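Local coordinates for DUF724 domain-containing protein 6-like (Raphanus sativus, PDB 5ZWX) that reads the histone mark H3K9me2 through a cassette of paired Agenet domains and probably links it to DNA methylation in heterochromatin, at residues Phe59-Glu63 with Gly64-Leu68; Arg133-Arg136 with Asp137-Arg140; Ser27-Gly31 with Ser32-Gly36; Asp100-Ser104 with Asp105-Glu109. All coordinates share one frame; numbering follows the deposited sequence.

Interaction 1: residues Phe59-Glu63 with Gly64-Leu68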
loop_
_atom_site.group_PDB
_atom_site.type_symbol
_atom_site.label_atom_id
_atom_site.label_comp_id
_atom_site.label_asym_id
_atom_site.label_seq_id
_atom_site.Cartn_x
_atom_site.Cartn_y
_atom_site.Cartn_z
ATOM N N PHE A 59 13.434 -4.236 4.280
ATOM C CA PHE A 59 14.345 -5.098 5.025
ATOM C C PHE A 59 14.876 -4.365 6.258
ATOM O O PHE A 59 14.887 -3.130 6.301
ATOM C CB PHE A 59 15.502 -5.552 4.109
ATOM C CG PHE A 59 15.045 -6.406 2.965
ATOM C CD1 PHE A 59 14.407 -5.841 1.866
ATOM C CD2 PHE A 59 15.207 -7.778 3.006
ATOM C CE1 PHE A 59 13.948 -6.635 0.831
ATOM C CE2 PHE A 59 14.756 -8.578 1.966
ATOM C CZ PHE A 59 14.122 -8.008 0.888
ATOM N N PHE A 60 15.303 -5.127 7.260
ATOM C CA PHE A 60 15.899 -4.556 8.466
ATOM C C PHE A 60 17.198 -3.863 8.127
ATOM O O PHE A 60 17.497 -2.786 8.638
ATOM C CB PHE A 60 16.151 -5.637 9.524
ATOM C CG PHE A 60 15.049 -5.759 10.539
ATOM C CD1 PHE A 60 14.943 -4.850 11.583
ATOM C CD2 PHE A 60 14.115 -6.790 10.456
ATOM C CE1 PHE A 60 13.918 -4.962 12.523
ATOM C CE2 PHE A 60 13.090 -6.908 11.393
ATOM C CZ PHE A 60 12.994 -5.994 12.425
ATOM N N ASP A 61 17.937 -4.495 7.221
ATOM C CA ASP A 61 19.297 -4.122 6.855
ATOM C C ASP A 61 19.424 -3.838 5.361
ATOM O O ASP A 61 18.764 -4.484 4.550
ATOM C CB ASP A 61 20.240 -5.258 7.235
ATOM C CG ASP A 61 19.804 -6.588 6.630
ATOM O OD1 ASP A 61 20.626 -7.263 5.982
ATOM O OD2 ASP A 61 18.618 -6.956 6.787
ATOM N N LYS A 62 20.305 -2.918 4.974
ATOM C CA LYS A 62 20.395 -2.588 3.560
ATOM C C LYS A 62 21.063 -3.700 2.746
ATOM O O LYS A 62 20.962 -3.715 1.514
ATOM C CB LYS A 62 21.122 -1.259 3.354
ATOM C CG LYS A 62 22.244 -0.986 4.334
ATOM C CD LYS A 62 23.204 0.051 3.772
ATOM C CE LYS A 62 24.397 0.237 4.680
ATOM N NZ LYS A 62 25.644 0.464 3.904
ATOM N N GLU A 63 21.722 -4.647 3.407
ATOM C CA GLU A 63 22.289 -5.762 2.657
ATOM C C GLU A 63 21.244 -6.860 2.420
ATOM O O GLU A 63 21.494 -7.817 1.684
ATOM C CB GLU A 63 23.538 -6.326 3.346
ATOM C CG GLU A 63 24.361 -5.300 4.127
ATOM C CD GLU A 63 23.840 -5.111 5.533
ATOM O OE1 GLU A 63 22.903 -5.843 5.895
ATOM O OE2 GLU A 63 24.348 -4.239 6.269
ATOM N N GLY A 64 20.069 -6.715 3.030
ATOM C CA GLY A 64 18.914 -7.502 2.635
ATOM C C GLY A 64 18.818 -8.923 3.169
ATOM O O GLY A 64 18.187 -9.785 2.548
ATOM N N ARG A 65 19.421 -9.169 4.328
ATOM C CA ARG A 65 19.391 -10.499 4.928
ATOM C C ARG A 65 18.027 -10.853 5.542
ATOM O O ARG A 65 17.577 -11.995 5.432
ATOM C CB ARG A 65 20.499 -10.628 5.982
ATOM C CG ARG A 65 21.916 -10.453 5.422
ATOM C CD ARG A 65 22.914 -10.021 6.500
ATOM N NE ARG A 65 22.878 -8.581 6.761
ATOM C CZ ARG A 65 23.210 -8.023 7.923
ATOM N NH1 ARG A 65 23.597 -8.785 8.937
ATOM N NH2 ARG A 65 23.145 -6.707 8.079
ATOM N N LYS A 66 17.366 -9.878 6.166
ATOM C CA LYS A 66 16.116 -10.130 6.894
ATOM C C LYS A 66 14.998 -9.158 6.513
ATOM O O LYS A 66 15.149 -7.944 6.653
ATOM C CB LYS A 66 16.361 -10.050 8.407
ATOM C CG LYS A 66 17.569 -9.199 8.806
ATOM C CD LYS A 66 17.681 -9.033 10.320
ATOM C CE LYS A 66 18.761 -8.016 10.692
ATOM N NZ LYS A 66 20.122 -8.621 10.718
ATOM N N ARG A 67 13.873 -9.681 6.037
ATOM C CA ARG A 67 12.738 -8.818 5.746
ATOM C C ARG A 67 12.260 -8.152 7.028
ATOM O O ARG A 67 12.297 -8.751 8.101
ATOM C CB ARG A 67 11.612 -9.601 5.082
ATOM C CG ARG A 67 11.963 -10.036 3.683
ATOM C CD ARG A 67 10.795 -10.668 2.963
ATOM N NE ARG A 67 11.134 -10.924 1.568
ATOM C CZ ARG A 67 10.340 -11.535 0.695
ATOM N NH1 ARG A 67 9.138 -11.965 1.067
ATOM N NH2 ARG A 67 10.753 -11.716 -0.553
ATOM N N LEU A 68 11.853 -6.896 6.919
ATOM C CA LEU A 68 11.439 -6.132 8.084
ATOM C C LEU A 68 10.170 -6.740 8.690
ATOM O O LEU A 68 9.241 -7.091 7.968
ATOM C CB LEU A 68 11.191 -4.669 7.705
ATOM C CG LEU A 68 10.674 -3.774 8.831
ATOM C CD1 LEU A 68 11.697 -3.707 9.955
ATOM C CD2 LEU A 68 10.306 -2.381 8.326
#
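One face of the Phe60 ring is met by CD1 of Leu68, which sits over the ring centre in a CH-pi contact, 3.5 Å from CD1 to the centroid and 9° off the normal. At the edge of the same ring, near its plane, come the carbonyl oxygens of Lys66 and Arg67. The Arg65 guanidinium has Lys66 NZ over one face, offset toward the rim, while Glu63 OE1 approaches its edge in a salt bridge whose very short separation is doubtful. The Phe59 ring lies alongside the Arg67 chain, with CE2 3.6 Å from Arg67 CG. These groups flank a type I turn, Asp61 to Gly64, at the tip of a hairpin of the Agenet domain, an SH3-like fold, and Phe59 and Lys62 make backbone hydrogen bonds with the bound peptide. Asp61, its CG tucked between backbone N and carbonyl carbon (chi1 54°), turns its carboxylate back over the next residues: OD1 accepts from Arg65 N at 2.8 Å on its syn side, and OD2 receives Lys66 N at 3.2 Å through its syn lone pair. Phe60 N closes the loop on Lys66 O at 2.9 Å.

Interaction 2: residues Arg133-Arg136 with Asp137-Arg140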
loop_
_atom_site.group_PDB
_atom_site.type_symbol
_atom_site.label_atom_id
_atom_site.label_comp_id
_atom_site.label_asym_id
_atom_site.label_seq_id
_atom_site.Cartn_x
_atom_site.Cartn_y
_atom_site.Cartn_z
ATOM N N ARG A 133 6.861 12.250 -12.648
ATOM C CA ARG A 133 6.371 11.569 -13.865
ATOM C C ARG A 133 6.500 10.073 -13.768
ATOM O O ARG A 133 7.518 9.597 -13.240
ATOM C CB ARG A 133 7.163 12.020 -15.093
ATOM C CG ARG A 133 6.904 13.434 -15.492
ATOM C CD ARG A 133 7.550 13.709 -16.851
ATOM N NE ARG A 133 7.200 15.043 -17.295
ATOM C CZ ARG A 133 7.612 15.589 -18.430
ATOM N NH1 ARG A 133 8.409 14.909 -19.245
ATOM N NH2 ARG A 133 7.235 16.819 -18.726
ATOM N N PHE A 134 5.525 9.349 -14.341
ATOM C CA PHE A 134 5.490 7.899 -14.314
ATOM C C PHE A 134 4.998 7.344 -15.642
ATOM O O PHE A 134 4.298 8.036 -16.388
ATOM C CB PHE A 134 4.524 7.368 -13.185
ATOM C CG PHE A 134 4.978 7.698 -11.802
ATOM C CD1 PHE A 134 4.513 8.830 -11.163
ATOM C CD2 PHE A 134 5.877 6.880 -11.141
ATOM C CE1 PHE A 134 4.958 9.157 -9.870
ATOM C CE2 PHE A 134 6.320 7.209 -9.838
ATOM C CZ PHE A 134 5.857 8.344 -9.222
ATOM N N ARG A 135 5.342 6.091 -15.918
ATOM C CA ARG A 135 4.707 5.371 -17.031
ATOM C C ARG A 135 3.393 4.821 -16.512
ATOM O O ARG A 135 3.240 4.637 -15.318
ATOM C CB ARG A 135 5.593 4.232 -17.551
ATOM C CG ARG A 135 6.994 4.689 -18.023
ATOM C CD ARG A 135 7.846 3.483 -18.397
ATOM N NE ARG A 135 7.890 2.485 -17.317
ATOM C CZ ARG A 135 8.745 2.546 -16.300
ATOM N NH1 ARG A 135 9.593 3.554 -16.225
ATOM N NH2 ARG A 135 8.760 1.615 -15.362
ATOM N N ARG A 136 2.456 4.561 -17.421
ATOM C CA ARG A 136 1.184 3.910 -17.061
ATOM C C ARG A 136 1.404 2.633 -16.254
ATOM O O ARG A 136 0.701 2.378 -15.286
ATOM C CB ARG A 136 0.385 3.583 -18.341
ATOM C CG ARG A 136 -0.876 2.703 -18.090
ATOM C CD ARG A 136 -1.924 3.449 -17.266
ATOM N NE ARG A 136 -3.089 2.630 -16.946
ATOM C CZ ARG A 136 -3.171 1.869 -15.858
ATOM N NH1 ARG A 136 -2.157 1.827 -15.009
ATOM N NH2 ARG A 136 -4.259 1.161 -15.611
ATOM N N ASP A 137 2.366 1.803 -16.652
ATOM C CA ASP A 137 2.543 0.531 -15.939
ATOM C C ASP A 137 3.111 0.691 -14.512
ATOM O O ASP A 137 3.269 -0.300 -13.801
ATOM C CB ASP A 137 3.428 -0.417 -16.757
ATOM C CG ASP A 137 4.732 0.227 -17.186
ATOM O OD1 ASP A 137 5.029 0.254 -18.401
ATOM O OD2 ASP A 137 5.463 0.713 -16.308
ATOM N N GLU A 138 3.413 1.923 -14.091
ATOM C CA GLU A 138 3.832 2.195 -12.711
ATOM C C GLU A 138 2.678 2.675 -11.830
ATOM O O GLU A 138 2.877 2.988 -10.643
ATOM C CB GLU A 138 4.956 3.255 -12.695
ATOM C CG GLU A 138 6.197 2.799 -13.403
ATOM C CD GLU A 138 7.284 3.904 -13.401
ATOM O OE1 GLU A 138 7.179 4.844 -14.223
ATOM O OE2 GLU A 138 8.221 3.812 -12.570
ATOM N N LEU A 139 1.477 2.753 -12.406
ATOM C CA LEU A 139 0.337 3.297 -11.659
ATOM C C LEU A 139 -0.763 2.257 -11.498
ATOM O O LEU A 139 -0.891 1.360 -12.330
ATOM C CB LEU A 139 -0.255 4.508 -12.360
ATOM C CG LEU A 139 0.707 5.645 -12.730
ATOM C CD1 LEU A 139 -0.130 6.653 -13.458
ATOM C CD2 LEU A 139 1.296 6.244 -11.454
ATOM N N ARG A 140 -1.548 2.395 -10.431
ATOM C CA ARG A 140 -2.808 1.653 -10.326
ATOM C C ARG A 140 -3.934 2.616 -9.908
ATOM O O ARG A 140 -3.698 3.598 -9.252
ATOM C CB ARG A 140 -2.666 0.500 -9.322
ATOM C CG ARG A 140 -2.456 0.957 -7.880
ATOM C CD ARG A 140 -2.240 -0.252 -6.891
ATOM N NE ARG A 140 -2.171 0.178 -5.482
ATOM C CZ ARG A 140 -2.073 -0.653 -4.434
ATOM N NH1 ARG A 140 -1.986 -1.975 -4.618
ATOM N NH2 ARG A 140 -2.046 -0.160 -3.191
HETATM O O HOH W 1 7.023 -0.643 -14.139
#
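The guanidinium of Arg135 and the carboxylate of Glu138 lie stacked, their planes 11° apart, with Glu138 OE1 above one face of the guanidinium and offset toward its rim. This salt bridge, 3.4 Å from Arg135 NH1 to Glu138 OE1, works through charge alone, since no N-H points at the oxygen. The same OE1 turns its anti lone pair to the backbone N of Arg135, a nearly straight hydrogen bond of 2.8 Å, so the carboxylate grips both the main chain and the side chain of one residue. Asp137 approaches the guanidinium differently. Its plane is turned 44° from that of Arg135, and OD2 offers its syn lone pair to NE at 3.2 Å, the oxygen tilted somewhat from the guanidinium plane. A bend in the Arg135 chain at chi3 (-53°) turns one face of the guanidinium to Glu138 and its NE to Asp137, and a water bridges Arg135 NH2 and Asp137 OD2. The backbone beneath is a short 3-10 turn joining strand 130-135 to strand 139-146: Glu138 N bonds to Arg135 O, and Leu139 N to Arg136 O at 3.0 Å. On the buried side Phe134 and Leu139 cross at about a right angle, with CB of Phe134 3.8 Å from CD2 of Leu139; Ala101 of the neighbouring strand packs on both. The Glu138 carboxyl comes to the edge of the Phe134 ring. From within the turn, Arg136 bends at chi2 and brings NH1 to Leu139 O, a weak bond of 3.0 Å.

Interaction 3: residues Ser27-Gly31 with Ser32-Gly36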
loop_
_atom_site.group_PDB
_atom_site.type_symbol
_atom_site.label_atom_id
_atom_site.label_comp_id
_atom_site.label_asym_id
_atom_site.label_seq_id
_atom_site.Cartn_x
_atom_site.Cartn_y
_atom_site.Cartn_z
ATOM N N SER A 27 5.129 10.040 9.658
ATOM C CA SER A 27 4.905 11.106 8.682
ATOM C C SER A 27 5.591 10.817 7.342
ATOM O O SER A 27 5.046 11.131 6.267
ATOM C CB SER A 27 5.390 12.449 9.232
ATOM O OG SER A 27 6.782 12.420 9.472
ATOM N N GLY A 28 6.768 10.194 7.406
ATOM C CA GLY A 28 7.520 9.905 6.192
ATOM C C GLY A 28 6.836 8.840 5.332
ATOM O O GLY A 28 7.275 8.573 4.211
ATOM N N PHE A 29 5.766 8.227 5.842
ATOM C CA PHE A 29 5.075 7.204 5.048
ATOM C C PHE A 29 3.621 7.533 4.724
ATOM O O PHE A 29 2.844 6.670 4.254
ATOM C CB PHE A 29 5.153 5.869 5.769
ATOM C CG PHE A 29 6.468 5.186 5.578
ATOM C CD1 PHE A 29 6.781 4.604 4.347
ATOM C CD2 PHE A 29 7.398 5.142 6.595
ATOM C CE1 PHE A 29 8.007 3.981 4.149
ATOM C CE2 PHE A 29 8.617 4.513 6.412
ATOM C CZ PHE A 29 8.926 3.944 5.174
ATOM N N ARG A 30 3.274 8.797 4.928
ATOM C CA ARG A 30 1.933 9.310 4.644
ATOM C C ARG A 30 1.526 8.994 3.209
ATOM O O ARG A 30 2.243 9.332 2.258
ATOM C CB ARG A 30 1.895 10.827 4.871
ATOM C CG ARG A 30 0.510 11.399 5.050
ATOM C CD ARG A 30 -0.059 11.014 6.403
ATOM N NE ARG A 30 0.717 11.599 7.494
ATOM C CZ ARG A 30 0.634 11.218 8.765
ATOM N NH1 ARG A 30 -0.190 10.237 9.117
ATOM N NH2 ARG A 30 1.383 11.811 9.686
ATOM N N GLY A 31 0.381 8.342 3.042
ATOM C CA GLY A 31 -0.081 8.030 1.704
ATOM C C GLY A 31 0.475 6.754 1.098
ATOM O O GLY A 31 0.171 6.461 -0.071
ATOM N N SER A 32 1.263 5.981 1.845
ATOM C CA SER A 32 1.803 4.741 1.258
ATOM C C SER A 32 1.096 3.476 1.700
ATOM O O SER A 32 0.561 3.420 2.811
ATOM C CB SER A 32 3.262 4.543 1.604
ATOM O OG SER A 32 3.448 4.317 2.976
ATOM N N TRP A 33 1.199 2.467 0.836
ATOM C CA TRP A 33 0.807 1.091 1.132
ATOM C C TRP A 33 1.987 0.202 0.708
ATOM O O TRP A 33 2.382 0.212 -0.467
ATOM C CB TRP A 33 -0.468 0.720 0.371
ATOM C CG TRP A 33 -1.697 1.428 0.899
ATOM C CD1 TRP A 33 -2.305 2.541 0.381
ATOM C CD2 TRP A 33 -2.439 1.077 2.080
ATOM N NE1 TRP A 33 -3.394 2.888 1.167
ATOM C CE2 TRP A 33 -3.492 2.006 2.212
ATOM C CE3 TRP A 33 -2.309 0.070 3.035
ATOM C CZ2 TRP A 33 -4.427 1.940 3.266
ATOM C CZ3 TRP A 33 -3.256 -0.003 4.082
ATOM C CH2 TRP A 33 -4.282 0.934 4.187
ATOM N N TYR A 34 2.572 -0.521 1.660
ATOM C CA TYR A 34 3.640 -1.495 1.381
ATOM C C TYR A 34 3.128 -2.927 1.471
ATOM O O TYR A 34 2.355 -3.238 2.379
ATOM C CB TYR A 34 4.820 -1.277 2.336
ATOM C CG TYR A 34 5.735 -0.189 1.743
ATOM C CD1 TYR A 34 5.358 1.153 1.784
ATOM C CD2 TYR A 34 6.923 -0.517 1.083
ATOM C CE1 TYR A 34 6.180 2.172 1.183
ATOM C CE2 TYR A 34 7.736 0.481 0.498
ATOM C CZ TYR A 34 7.352 1.813 0.562
ATOM O OH TYR A 34 8.128 2.802 -0.033
HETATM N N MSE A 35 3.505 -3.781 0.526
HETATM C CA MSE A 35 2.987 -5.155 0.509
HETATM C C MSE A 35 3.641 -5.988 1.600
HETATM O O MSE A 35 4.817 -5.799 1.906
HETATM C CB MSE A 35 3.212 -5.815 -0.858
HETATM C CG MSE A 35 2.752 -4.981 -2.033
HETATM SE SE MSE A 35 0.831 -4.483 -1.977
HETATM C CE MSE A 35 0.945 -2.725 -1.091
ATOM N N GLY A 36 2.882 -6.903 2.212
ATOM C CA GLY A 36 3.487 -7.796 3.179
ATOM C C GLY A 36 2.602 -8.986 3.492
ATOM O O GLY A 36 1.658 -9.271 2.757
HETATM O O HOH W 2 0.831 5.010 5.115
#
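A type II turn from Phe29 to Ser32 carries the chain into strand 32-40, with Ser32 N hydrogen-bonded to Phe29 O at 3.0 Å and Gly31 at positive phi. The hydroxyl of Ser32 reinforces that closure. With OG held between the backbone N and the carbonyl carbon (chi1 66°), it swings back over the turn and donates to Phe29 O at 2.7 Å, tilted only 15° from the carbonyl plane. The amide donor lies farther out of that plane. Phe29 O thus accepts two bonds from Ser32. A water near Phe29 O and Ser32 O also lies at this junction, 2.7 Å from Phe29 O. Both segments belong to the Agenet domain, a member of the SH3 clan, and the strand entered here pairs with strand 19-22 on one hand and with strand 106-116 on the other. Ser32 OG also lies at the edge of the Phe29 ring, 3.6 Å from CD1. Farther along that edge, Phe29 turns toward the face of Tyr34 in an offset edge-to-face pair: the planes stand at 89°, the centroids are 5.8 Å apart, and the closest carbons are CE1 of Phe29 and CE1 of Tyr34 at 3.9 Å. The Tyr34 hydroxyl is hydrogen-bonded to Ser104 O, in the turn between strands 98-103 and 106-116. Both aromatic residues also touch the bound peptide, Phe29 packing on a basic side chain and Tyr34 on an apolar one, while Gly28 makes a backbone hydrogen bond to it.

Interaction 4: residues Asp100-Ser104 with Asp105-Glu109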
loop_
_atom_site.group_PDB
_atom_site.type_symbol
_atom_site.label_atom_id
_atom_site.label_comp_id
_atom_site.label_asym_id
_atom_site.label_seq_id
_atom_site.Cartn_x
_atom_site.Cartn_y
_atom_site.Cartn_z
ATOM N N ASP A 100 -2.334 5.236 -7.295
ATOM C CA ASP A 100 -1.118 4.992 -6.518
ATOM C C ASP A 100 0.003 4.766 -7.518
ATOM O O ASP A 100 -0.194 4.096 -8.529
ATOM C CB ASP A 100 -1.213 3.775 -5.603
ATOM C CG ASP A 100 -2.441 3.783 -4.724
ATOM O OD1 ASP A 100 -2.922 4.877 -4.343
ATOM O OD2 ASP A 100 -2.930 2.664 -4.426
ATOM N N ALA A 101 1.181 5.318 -7.217
ATOM C CA ALA A 101 2.376 5.136 -8.030
ATOM C C ALA A 101 3.378 4.227 -7.318
ATOM O O ALA A 101 3.614 4.374 -6.110
ATOM C CB ALA A 101 3.024 6.494 -8.330
ATOM N N PHE A 102 3.953 3.281 -8.043
ATOM C CA PHE A 102 4.968 2.424 -7.444
ATOM C C PHE A 102 6.307 3.131 -7.356
ATOM O O PHE A 102 6.917 3.483 -8.380
ATOM C CB PHE A 102 5.128 1.136 -8.215
ATOM C CG PHE A 102 5.742 0.035 -7.406
ATOM C CD1 PHE A 102 5.047 -0.520 -6.319
ATOM C CD2 PHE A 102 6.996 -0.458 -7.725
ATOM C CE1 PHE A 102 5.612 -1.546 -5.573
ATOM C CE2 PHE A 102 7.563 -1.486 -6.979
ATOM C CZ PHE A 102 6.862 -2.033 -5.907
ATOM N N TYR A 103 6.789 3.330 -6.132
ATOM C CA TYR A 103 7.973 4.225 -5.946
ATOM C C TYR A 103 8.647 3.764 -4.666
ATOM O O TYR A 103 7.929 3.415 -3.694
ATOM C CB TYR A 103 7.481 5.661 -5.836
ATOM C CG TYR A 103 8.541 6.723 -5.788
ATOM C CD1 TYR A 103 9.078 7.138 -4.573
ATOM C CD2 TYR A 103 8.951 7.350 -6.964
ATOM C CE1 TYR A 103 10.078 8.145 -4.554
ATOM C CE2 TYR A 103 9.901 8.324 -6.959
ATOM C CZ TYR A 103 10.459 8.725 -5.753
ATOM O OH TYR A 103 11.384 9.717 -5.798
ATOM N N SER A 104 9.976 3.671 -4.652
ATOM C CA SER A 104 10.680 3.102 -3.481
ATOM C C SER A 104 10.031 1.796 -2.973
ATOM O O SER A 104 9.915 1.587 -1.743
ATOM C CB SER A 104 10.716 4.113 -2.334
ATOM O OG SER A 104 11.433 5.286 -2.696
ATOM N N ASP A 105 9.576 0.970 -3.924
ATOM C CA ASP A 105 9.121 -0.389 -3.702
ATOM C C ASP A 105 7.830 -0.464 -2.877
ATOM O O ASP A 105 7.489 -1.549 -2.357
ATOM C CB ASP A 105 10.235 -1.228 -3.054
ATOM C CG ASP A 105 11.471 -1.350 -3.966
ATOM O OD1 ASP A 105 11.378 -1.998 -5.031
ATOM O OD2 ASP A 105 12.514 -0.787 -3.611
ATOM N N GLY A 106 7.095 0.649 -2.804
ATOM C CA GLY A 106 5.710 0.592 -2.299
ATOM C C GLY A 106 4.795 1.451 -3.163
ATOM O O GLY A 106 5.246 2.072 -4.155
ATOM N N TRP A 107 3.512 1.474 -2.815
ATOM C CA TRP A 107 2.512 2.252 -3.542
ATOM C C TRP A 107 2.173 3.553 -2.826
ATOM O O TRP A 107 1.804 3.545 -1.656
ATOM C CB TRP A 107 1.223 1.421 -3.732
ATOM C CG TRP A 107 1.417 0.244 -4.658
ATOM C CD1 TRP A 107 1.663 -1.053 -4.303
ATOM C CD2 TRP A 107 1.364 0.261 -6.092
ATOM N NE1 TRP A 107 1.755 -1.841 -5.425
ATOM C CE2 TRP A 107 1.580 -1.061 -6.537
ATOM C CE3 TRP A 107 1.174 1.277 -7.045
ATOM C CZ2 TRP A 107 1.599 -1.409 -7.894
ATOM C CZ3 TRP A 107 1.184 0.931 -8.388
ATOM C CH2 TRP A 107 1.402 -0.400 -8.802
ATOM N N TRP A 108 2.259 4.675 -3.539
ATOM C CA TRP A 108 2.025 5.986 -2.925
ATOM C C TRP A 108 0.868 6.681 -3.617
ATOM O O TRP A 108 0.875 6.839 -4.845
ATOM C CB TRP A 108 3.312 6.873 -3.022
ATOM C CG TRP A 108 4.477 6.268 -2.309
ATOM C CD1 TRP A 108 5.244 5.222 -2.739
ATOM C CD2 TRP A 108 5.001 6.651 -1.008
ATOM N NE1 TRP A 108 6.219 4.946 -1.791
ATOM C CE2 TRP A 108 6.075 5.793 -0.723
ATOM C CE3 TRP A 108 4.645 7.624 -0.068
ATOM C CZ2 TRP A 108 6.820 5.890 0.473
ATOM C CZ3 TRP A 108 5.390 7.730 1.114
ATOM C CH2 TRP A 108 6.461 6.860 1.366
ATOM N N GLU A 109 -0.121 7.104 -2.846
ATOM C CA GLU A 109 -1.306 7.750 -3.413
ATOM C C GLU A 109 -1.005 9.167 -3.920
ATOM O O GLU A 109 -0.449 9.981 -3.189
ATOM C CB GLU A 109 -2.415 7.836 -2.370
ATOM C CG GLU A 109 -3.605 8.617 -2.839
ATOM C CD GLU A 109 -4.800 8.445 -1.912
ATOM O OE1 GLU A 109 -4.590 8.025 -0.748
ATOM O OE2 GLU A 109 -5.936 8.717 -2.362
#
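Ala101 and Trp108 are a hydrogen-bonded pair of an antiparallel beta hairpin whose strands, 98-103 and 106-116, meet through a type I' turn from Tyr103 to Gly106. Ala101 N gives to Trp108 O at 2.8 Å, and Trp108 N returns a bond to Ala101 O. Next to the turn, Tyr103 N reaches Gly106 O at 2.8 Å, with the donor nearly in line with the carbonyl, whereas Gly106 N comes to Tyr103 O from above the carbonyl plane. Tyr103 O has a second, weak donor in the indole NE1 of Trp108. The carbonyl of Asp105 is taken up by Thr57 OG1. The carboxylates of Asp100 and Asp105 are also engaged: Asp100 bonds His142 through OD1 and pairs with Arg140 through OD2, and Asp105 OD2 makes a salt bridge to a basic side chain of the bound peptide. Tyr103 and Trp108 pack on the peptide's modified side chain. On the other face of the sheet, Phe102, its CG anti to the backbone N (chi1 -158°), directs its ring edge at the face of Trp107, planes 60° apart, bringing Phe102 CD1 to 3.5 Å from Trp107 CE2.

From the N terminus, interaction 3 comes first, closing the turn that leads into strand 32-40. Interaction 1 follows, closing the hairpin loop between strands 58-59 and 67-72, its centre about 17 Å from that of interaction 3. Interaction 4 closes the hairpin of strands 98-103 and 106-116, and interaction 2 the turn between strands 130-135 and 139-146. The four run in series, with none nested or crossing. Interactions 3 and 4 touch where Trp33 N meets Trp107 O, joining strand 32-40 to strand 106-116; interactions 4 and 2 meet through Glu138 O and Phe102 N. Interaction 1 touches none of the others, though it reaches the same sheet.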